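Local coordinates for protein actinorhodin polyketide putative beta-ketoacyl synthase 2 (Streptomyces coelicolor A3, PDB 1TQY) that probably serves as the chain length factor of the actinorhodin polyketide synthase, working as a beta-ketoacyl synthase homologue alongside a second protein chain, at residues D174-A179 against G345-V350; D66-R71 against A83-D88; K335-R340 against P364-T369. All coordinates share one frame; numbering follows the deposited sequence.

How the contacts relate
Followed from the N terminus, contact 2 comes first: it closes a short loop between segment 66-71 and helix 78-93, complete before the others begin and about 28 Å, centre to centre, from contact 3. Contact 1 spans much more chain, bringing helix 171-185 of the N-terminal half against helix 345-359 of the C-terminal half. Contact 3 crosses it along the sequence, because 335-340 precedes the second segment of contact 1 and 364-369 follows it; the loop it closes holds the whole of helix 345-359. Contacts 1 and 3 also touch, through the salt bridge of Asp349 OD2 with Lys335 NZ, 2.6 Å long. Contact 2 stays apart, nearer the periphery.

Contact 1. Residues D174-A179 against G345-V350; sequences DALGHA and GGPLDV
Leu176 meets Pro347 and Val350 in a purely apolar helix-to-helix contact at the centre of the thiolase fold, whose core contains a layer of buried helices between beta-sheets. Helix 171-185 comes from the N-terminal half and helix 345-359 from the C-terminal half, and the segments are joined here with their closest CA atoms, those of Leu176 and Pro347, 7.5 Å apart. One methyl does the work. CD2 of Leu176 comes within 4.1 Å of Pro347 CA, so it rests on the backbone of the first turn as well as near the ring, whose CG lies 4.4 Å from the same CD2. Leucine suits this position because it is long enough to span the gap. Its torsions, chi1 -101° and chi2 28°, both lie off the usual staggered values, and the side chain also touches Ser192 of strand 189-196.

Proline suits the start of helix 345-359: this early in the helix its missing N-H costs no backbone bond. Gly346 before it has no beta carbon to crowd the ring CD, and the two glycines keep the start of the helix slim. One turn on, Val350 N bonds to Gly346 O. Val350 also packs on Leu242 of strand 238-246. With its CG1 anti to the backbone N (chi1 168°), Val350 turns the other branch to the leucine: CG2 and Leu176 CD2 meet tip to tip at 3.7 Å.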
loop_
_atom_site.group_PDB
_atom_site.type_symbol
_atom_site.label_atom_id
_atom_site.label_comp_id
_atom_site.label_asym_id
_atom_site.label_seq_id
_atom_site.Cartn_x
_atom_site.Cartn_y
_atom_site.Cartn_z
ATOM N N ASP B 174 1.784 -9.298 5.433
ATOM C CA ASP B 174 2.877 -8.409 5.071
ATOM C C ASP B 174 2.867 -7.157 5.946
ATOM O O ASP B 174 3.925 -6.665 6.332
ATOM C CB ASP B 174 2.778 -8.018 3.597
ATOM C CG ASP B 174 3.156 -9.158 2.659
ATOM O OD1 ASP B 174 2.883 -9.044 1.440
ATOM O OD2 ASP B 174 3.735 -10.163 3.131
ATOM N N ALA B 175 1.672 -6.650 6.253
ATOM C CA ALA B 175 1.536 -5.451 7.081
ATOM C C ALA B 175 2.139 -5.719 8.460
ATOM O O ALA B 175 2.893 -4.903 8.992
ATOM C CB ALA B 175 0.053 -5.061 7.210
ATOM N N LEU B 176 1.786 -6.869 9.024
ATOM C CA LEU B 176 2.265 -7.299 10.331
ATOM C C LEU B 176 3.782 -7.432 10.326
ATOM O O LEU B 176 4.460 -7.058 11.285
ATOM C CB LEU B 176 1.622 -8.632 10.704
ATOM C CG LEU B 176 0.442 -8.613 11.675
ATOM C CD1 LEU B 176 -0.321 -7.304 11.585
ATOM C CD2 LEU B 176 -0.467 -9.799 11.370
ATOM N N GLY B 177 4.313 -7.971 9.236
ATOM C CA GLY B 177 5.751 -8.115 9.132
ATOM C C GLY B 177 6.378 -6.738 8.995
ATOM O O GLY B 177 7.482 -6.481 9.488
ATOM N N HIS B 178 5.667 -5.838 8.320
ATOM C CA HIS B 178 6.158 -4.473 8.107
ATOM C C HIS B 178 6.221 -3.739 9.452
ATOM O O HIS B 178 7.121 -2.930 9.704
ATOM C CB HIS B 178 5.234 -3.730 7.130
ATOM C CG HIS B 178 5.740 -2.381 6.711
ATOM N ND1 HIS B 178 6.037 -2.072 5.398
ATOM C CD2 HIS B 178 5.960 -1.246 7.419
ATOM C CE1 HIS B 178 6.414 -0.806 5.318
ATOM N NE2 HIS B 178 6.376 -0.281 6.530
ATOM N N ALA B 179 5.252 -4.033 10.312
ATOM C CA ALA B 179 5.214 -3.425 11.631
ATOM C C ALA B 179 6.411 -3.916 12.426
ATOM O O ALA B 179 7.100 -3.134 13.089
ATOM C CB ALA B 179 3.931 -3.796 12.350
ATOM N N GLY B 345 -7.807 -11.269 6.372
ATOM C CA GLY B 345 -7.531 -12.683 6.591
ATOM C C GLY B 345 -6.263 -13.070 7.325
ATOM O O GLY B 345 -6.298 -13.907 8.229
ATOM N N GLY B 346 -5.139 -12.483 6.933
ATOM C CA GLY B 346 -3.881 -12.801 7.585
ATOM C C GLY B 346 -3.948 -12.401 9.052
ATOM O O GLY B 346 -3.678 -13.207 9.960
ATOM N N PRO B 347 -4.304 -11.141 9.317
ATOM C CA PRO B 347 -4.408 -10.639 10.688
ATOM C C PRO B 347 -5.304 -11.502 11.578
ATOM O O PRO B 347 -4.952 -11.799 12.718
ATOM C CB PRO B 347 -4.949 -9.229 10.483
ATOM C CG PRO B 347 -4.214 -8.806 9.237
ATOM C CD PRO B 347 -4.390 -10.036 8.346
ATOM N N LEU B 348 -6.457 -11.912 11.049
ATOM C CA LEU B 348 -7.389 -12.732 11.819
ATOM C C LEU B 348 -6.819 -14.130 12.077
ATOM O O LEU B 348 -7.027 -14.718 13.147
ATOM C CB LEU B 348 -8.745 -12.831 11.108
ATOM C CG LEU B 348 -9.871 -13.395 11.984
ATOM C CD1 LEU B 348 -9.962 -12.577 13.263
ATOM C CD2 LEU B 348 -11.201 -13.357 11.237
ATOM N N ASP B 349 -6.102 -14.664 11.094
ATOM C CA ASP B 349 -5.467 -15.973 11.229
ATOM C C ASP B 349 -4.434 -15.893 12.356
ATOM O O ASP B 349 -4.332 -16.798 13.187
ATOM C CB ASP B 349 -4.793 -16.368 9.908
ATOM C CG ASP B 349 -5.733 -17.128 8.967
ATOM O OD1 ASP B 349 -6.974 -17.106 9.171
ATOM O OD2 ASP B 349 -5.227 -17.749 8.004
ATOM N N VAL B 350 -3.677 -14.798 12.380
ATOM C CA VAL B 350 -2.677 -14.583 13.417
ATOM C C VAL B 350 -3.335 -14.558 14.799
ATOM O O VAL B 350 -2.840 -15.172 15.745
ATOM C CB VAL B 350 -1.914 -13.262 13.185
ATOM C CG1 VAL B 350 -1.084 -12.908 14.421
ATOM C CG2 VAL B 350 -0.993 -13.414 11.961
#

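Contact 2. Residues D66-R71 against A83-D88; sequences DHIPGR and ALTAAD
His67 and Ile68, on the chain that follows Asp66, pack against Leu84 and Thr85 of helix 78-93. The contact lies in the N-terminal part of the ketosynthase fold, and its backbones come closest at His67 and Thr85, whose CA atoms are 6.4 Å apart.

Ile68 makes the apolar part of the contact. Its CB does not head straight for the helix, but two successive turns of the side chain, chi1 -62° and chi2 -59°, fold the longer branch round until CD1 sits 3.7 Å from Leu84 CB. The two side chains cross at about a right angle, and Leu84 CD1 lies 4.1 Å from the same methyl. Isoleucine suits the place because its longer branch, CG1 and CD1, makes the reach to the helix, while CG2, anti to the backbone N, takes no part. Leu73 and Leu72 extend the apolar surroundings, touching Ile68 and Leu84 respectively.

Thr85 presents both its branches. With CG2 anti to the backbone N, that methyl projects to the histidine, 3.9 Å from His67 ND1 and oblique to the ring. The hydroxyl, beside the backbone N, bends back to Arg81 O one turn earlier, a hydrogen bond that satisfies a buried polar group within its own helix. OG1 then serves as packing surface, 3.7 Å from His67 CB and 3.8 Å from Ile68 CD1. Histidine suits position 67 because its flat ring can meet that of Phe62, their planes inclined by about 30°, while its CB packs on the threonine hydroxyl; Phe62 touches Thr85 as well.

Across the two segments, therefore, adhesion depends on burying hydrocarbon and on close fit rather than on directional bonds, and threonine can take part because its hydroxyl is already paid for by Arg81 O.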
loop_
_atom_site.group_PDB
_atom_site.type_symbol
_atom_site.label_atom_id
_atom_site.label_comp_id
_atom_site.label_asym_id
_atom_site.label_seq_id
_atom_site.Cartn_x
_atom_site.Cartn_y
_atom_site.Cartn_z
ATOM N N ASP B 66 -23.265 3.033 16.840
ATOM C CA ASP B 66 -23.064 2.634 18.226
ATOM C C ASP B 66 -21.593 2.453 18.563
ATOM O O ASP B 66 -21.235 2.313 19.730
ATOM C CB ASP B 66 -23.816 1.339 18.540
ATOM C CG ASP B 66 -25.327 1.521 18.524
ATOM O OD1 ASP B 66 -25.812 2.553 19.035
ATOM O OD2 ASP B 66 -26.031 0.624 18.019
ATOM N N HIS B 67 -20.731 2.464 17.553
ATOM C CA HIS B 67 -19.304 2.265 17.806
ATOM C C HIS B 67 -18.418 3.415 17.330
ATOM O O HIS B 67 -17.347 3.649 17.888
ATOM C CB HIS B 67 -18.859 0.971 17.136
ATOM C CG HIS B 67 -19.518 -0.255 17.692
ATOM N ND1 HIS B 67 -18.945 -1.020 18.683
ATOM C CD2 HIS B 67 -20.692 -0.857 17.385
ATOM C CE1 HIS B 67 -19.732 -2.043 18.961
ATOM N NE2 HIS B 67 -20.798 -1.967 18.187
ATOM N N ILE B 68 -18.880 4.127 16.305
ATOM C CA ILE B 68 -18.146 5.236 15.708
ATOM C C ILE B 68 -18.796 6.601 16.013
ATOM O O ILE B 68 -20.026 6.747 15.979
ATOM C CB ILE B 68 -18.085 5.040 14.167
ATOM C CG1 ILE B 68 -17.335 3.742 13.828
ATOM C CG2 ILE B 68 -17.468 6.254 13.503
ATOM C CD1 ILE B 68 -15.906 3.678 14.359
ATOM N N PRO B 69 -17.970 7.621 16.312
ATOM C CA PRO B 69 -18.424 8.986 16.621
ATOM C C PRO B 69 -19.226 9.576 15.458
ATOM O O PRO B 69 -18.811 9.479 14.304
ATOM C CB PRO B 69 -17.115 9.742 16.845
ATOM C CG PRO B 69 -16.204 8.691 17.385
ATOM C CD PRO B 69 -16.516 7.493 16.515
ATOM N N GLY B 70 -20.361 10.200 15.759
ATOM C CA GLY B 70 -21.187 10.771 14.709
ATOM C C GLY B 70 -20.435 11.610 13.686
ATOM O O GLY B 70 -20.868 11.763 12.547
ATOM N N ARG B 71 -19.300 12.159 14.092
ATOM C CA ARG B 71 -18.507 12.988 13.201
ATOM C C ARG B 71 -17.865 12.192 12.061
ATOM O O ARG B 71 -17.783 12.664 10.925
ATOM C CB ARG B 71 -17.421 13.678 14.012
ATOM C CG ARG B 71 -16.656 14.738 13.272
ATOM C CD ARG B 71 -15.687 15.370 14.233
ATOM N NE ARG B 71 -14.758 14.374 14.762
ATOM C CZ ARG B 71 -13.832 13.761 14.030
ATOM N NH1 ARG B 71 -13.719 14.050 12.737
ATOM N NH2 ARG B 71 -13.018 12.872 14.586
ATOM N N ALA B 83 -12.547 -1.180 10.953
ATOM C CA ALA B 83 -11.136 -1.057 11.300
ATOM C C ALA B 83 -10.930 -0.154 12.515
ATOM O O ALA B 83 -10.090 -0.438 13.362
ATOM C CB ALA B 83 -10.353 -0.507 10.106
ATOM N N LEU B 84 -11.680 0.941 12.587
ATOM C CA LEU B 84 -11.559 1.861 13.715
ATOM C C LEU B 84 -12.079 1.175 14.980
ATOM O O LEU B 84 -11.517 1.346 16.054
ATOM C CB LEU B 84 -12.359 3.149 13.457
ATOM C CG LEU B 84 -11.837 4.145 12.404
ATOM C CD1 LEU B 84 -12.914 5.170 12.071
ATOM C CD2 LEU B 84 -10.587 4.841 12.936
ATOM N N THR B 85 -13.141 0.389 14.844
ATOM C CA THR B 85 -13.710 -0.296 15.992
ATOM C C THR B 85 -12.721 -1.330 16.481
ATOM O O THR B 85 -12.467 -1.462 17.684
ATOM C CB THR B 85 -15.012 -0.998 15.618
ATOM O OG1 THR B 85 -15.928 -0.037 15.088
ATOM C CG2 THR B 85 -15.620 -1.681 16.826
ATOM N N ALA B 86 -12.161 -2.059 15.523
ATOM C CA ALA B 86 -11.168 -3.085 15.800
ATOM C C ALA B 86 -9.963 -2.438 16.473
ATOM O O ALA B 86 -9.512 -2.898 17.521
ATOM C CB ALA B 86 -10.745 -3.755 14.496
ATOM N N ALA B 87 -9.455 -1.364 15.873
ATOM C CA ALA B 87 -8.292 -0.675 16.416
ATOM C C ALA B 87 -8.506 -0.221 17.857
ATOM O O ALA B 87 -7.651 -0.439 18.710
ATOM C CB ALA B 87 -7.923 0.513 15.531
ATOM N N ASP B 88 -9.646 0.402 18.132
ATOM C CA ASP B 88 -9.917 0.876 19.488
ATOM C C ASP B 88 -9.899 -0.277 20.487
ATOM O O ASP B 88 -9.243 -0.193 21.534
ATOM C CB ASP B 88 -11.263 1.602 19.541
ATOM C CG ASP B 88 -11.585 2.127 20.928
ATOM O OD1 ASP B 88 -10.849 3.012 21.422
ATOM O OD2 ASP B 88 -12.576 1.652 21.530
#

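Contact 3. Residues K335-R340 against P364-T369; sequences KTTTGR and PTAGVT
Thr336 OG1 has two partners: it accepts the backbone N-H of Ala366, N to OG1 2.9 Å with an N-H...O angle of 151°, and it is hydrogen-bonded to Val333 O. The bond to Ala366 joins the loops at either end of helix 345-359 in the C-terminal half of the thiolase fold. Segment 335-340, with its Lys-Thr-Thr-Thr-Gly-Arg sequence, resembles the loop that carries a lysine and a histidine in active ketosynthases, with Arg340 apparently at the histidine position.

Threonine suits position 336 because it offers a hydroxyl and a methyl together. At chi1 47° OG1 lies between the backbone N and carbonyl carbon, facing Ala366, while CG2 packs on Thr365 CG2 at 3.6 Å, the two side chains crossing at about a right angle. Thr365 OG1 turns elsewhere, to Val333 N and Val380 O. Beyond the tight turn in which Lys335 O accepts both Thr338 N and Gly339 N, Gly339 takes a positive phi (97°) that suits glycine. The small Ala366 lets the loops come close: its CB lies 3.9 Å from Thr337 CG2.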
loop_
_atom_site.group_PDB
_atom_site.type_symbol
_atom_site.label_atom_id
_atom_site.label_comp_id
_atom_site.label_asym_id
_atom_site.label_seq_id
_atom_site.Cartn_x
_atom_site.Cartn_y
_atom_site.Cartn_z
ATOM N N LYS B 335 -10.591 -20.063 8.926
ATOM C CA LYS B 335 -11.301 -19.105 8.089
ATOM C C LYS B 335 -12.519 -19.719 7.400
ATOM O O LYS B 335 -13.302 -19.010 6.761
ATOM C CB LYS B 335 -10.368 -18.459 7.056
ATOM C CG LYS B 335 -9.697 -19.415 6.083
ATOM C CD LYS B 335 -8.949 -18.639 4.988
ATOM C CE LYS B 335 -7.791 -17.810 5.562
ATOM N NZ LYS B 335 -6.690 -18.690 6.105
ATOM N N THR B 336 -12.685 -21.032 7.518
ATOM C CA THR B 336 -13.850 -21.680 6.935
ATOM C C THR B 336 -15.095 -21.150 7.653
ATOM O O THR B 336 -16.209 -21.235 7.132
ATOM C CB THR B 336 -13.791 -23.216 7.103
ATOM O OG1 THR B 336 -13.436 -23.539 8.455
ATOM C CG2 THR B 336 -12.762 -23.824 6.153
ATOM N N THR B 337 -14.901 -20.595 8.847
ATOM C CA THR B 337 -16.017 -20.049 9.606
ATOM C C THR B 337 -16.299 -18.584 9.291
ATOM O O THR B 337 -17.342 -18.060 9.677
ATOM C CB THR B 337 -15.792 -20.156 11.136
ATOM O OG1 THR B 337 -14.611 -19.428 11.500
ATOM C CG2 THR B 337 -15.659 -21.601 11.560
ATOM N N THR B 338 -15.382 -17.924 8.583
ATOM C CA THR B 338 -15.549 -16.503 8.263
ATOM C C THR B 338 -15.550 -16.136 6.785
ATOM O O THR B 338 -16.154 -15.137 6.392
ATOM C CB THR B 338 -14.431 -15.651 8.894
ATOM O OG1 THR B 338 -13.176 -15.994 8.285
ATOM C CG2 THR B 338 -14.341 -15.904 10.378
ATOM N N GLY B 339 -14.878 -16.938 5.969
ATOM C CA GLY B 339 -14.777 -16.621 4.562
ATOM C C GLY B 339 -13.434 -15.924 4.441
ATOM O O GLY B 339 -12.763 -15.712 5.457
ATOM N N ARG B 340 -13.021 -15.576 3.225
ATOM C CA ARG B 340 -11.739 -14.902 3.024
ATOM C C ARG B 340 -11.953 -13.399 3.188
ATOM O O ARG B 340 -12.752 -12.794 2.466
ATOM C CB ARG B 340 -11.182 -15.209 1.626
ATOM C CG ARG B 340 -10.790 -16.683 1.405
ATOM C CD ARG B 340 -10.044 -16.909 0.079
ATOM N NE ARG B 340 -8.686 -16.362 0.042
ATOM C CZ ARG B 340 -7.619 -16.934 0.594
ATOM N NH1 ARG B 340 -7.738 -18.083 1.244
ATOM N NH2 ARG B 340 -6.426 -16.367 0.476
ATOM N N PRO B 364 -10.286 -25.665 15.235
ATOM C CA PRO B 364 -10.618 -26.614 14.168
ATOM C C PRO B 364 -11.060 -26.013 12.837
ATOM O O PRO B 364 -11.261 -24.803 12.719
ATOM C CB PRO B 364 -11.726 -27.443 14.798
ATOM C CG PRO B 364 -12.498 -26.397 15.556
ATOM C CD PRO B 364 -11.377 -25.588 16.223
ATOM N N THR B 365 -11.196 -26.874 11.830
ATOM C CA THR B 365 -11.640 -26.452 10.506
ATOM C C THR B 365 -13.074 -26.939 10.353
ATOM O O THR B 365 -13.366 -28.104 10.623
ATOM C CB THR B 365 -10.789 -27.078 9.385
ATOM O OG1 THR B 365 -9.404 -26.809 9.631
ATOM C CG2 THR B 365 -11.186 -26.497 8.032
ATOM N N ALA B 366 -13.956 -26.044 9.923
ATOM C CA ALA B 366 -15.372 -26.353 9.735
ATOM C C ALA B 366 -15.699 -26.724 8.287
ATOM O O ALA B 366 -14.985 -26.329 7.365
ATOM C CB ALA B 366 -16.220 -25.147 10.147
ATOM N N GLY B 367 -16.775 -27.493 8.102
ATOM C CA GLY B 367 -17.231 -27.875 6.771
ATOM C C GLY B 367 -16.583 -29.053 6.065
ATOM O O GLY B 367 -17.273 -29.980 5.633
ATOM N N VAL B 368 -15.263 -28.991 5.921
ATOM C CA VAL B 368 -14.492 -30.041 5.267
ATOM C C VAL B 368 -14.805 -31.392 5.897
ATOM O O VAL B 368 -14.828 -31.512 7.122
ATOM C CB VAL B 368 -12.978 -29.759 5.411
ATOM C CG1 VAL B 368 -12.159 -30.789 4.629
ATOM C CG2 VAL B 368 -12.679 -28.351 4.931
ATOM N N THR B 369 -15.057 -32.398 5.063
ATOM C CA THR B 369 -15.358 -33.741 5.551
ATOM C C THR B 369 -14.456 -34.792 4.913
ATOM O O THR B 369 -14.192 -35.821 5.524
ATOM C CB THR B 369 -16.820 -34.134 5.276
ATOM O OG1 THR B 369 -17.066 -34.076 3.865
ATOM C CG2 THR B 369 -17.772 -33.186 5.994
#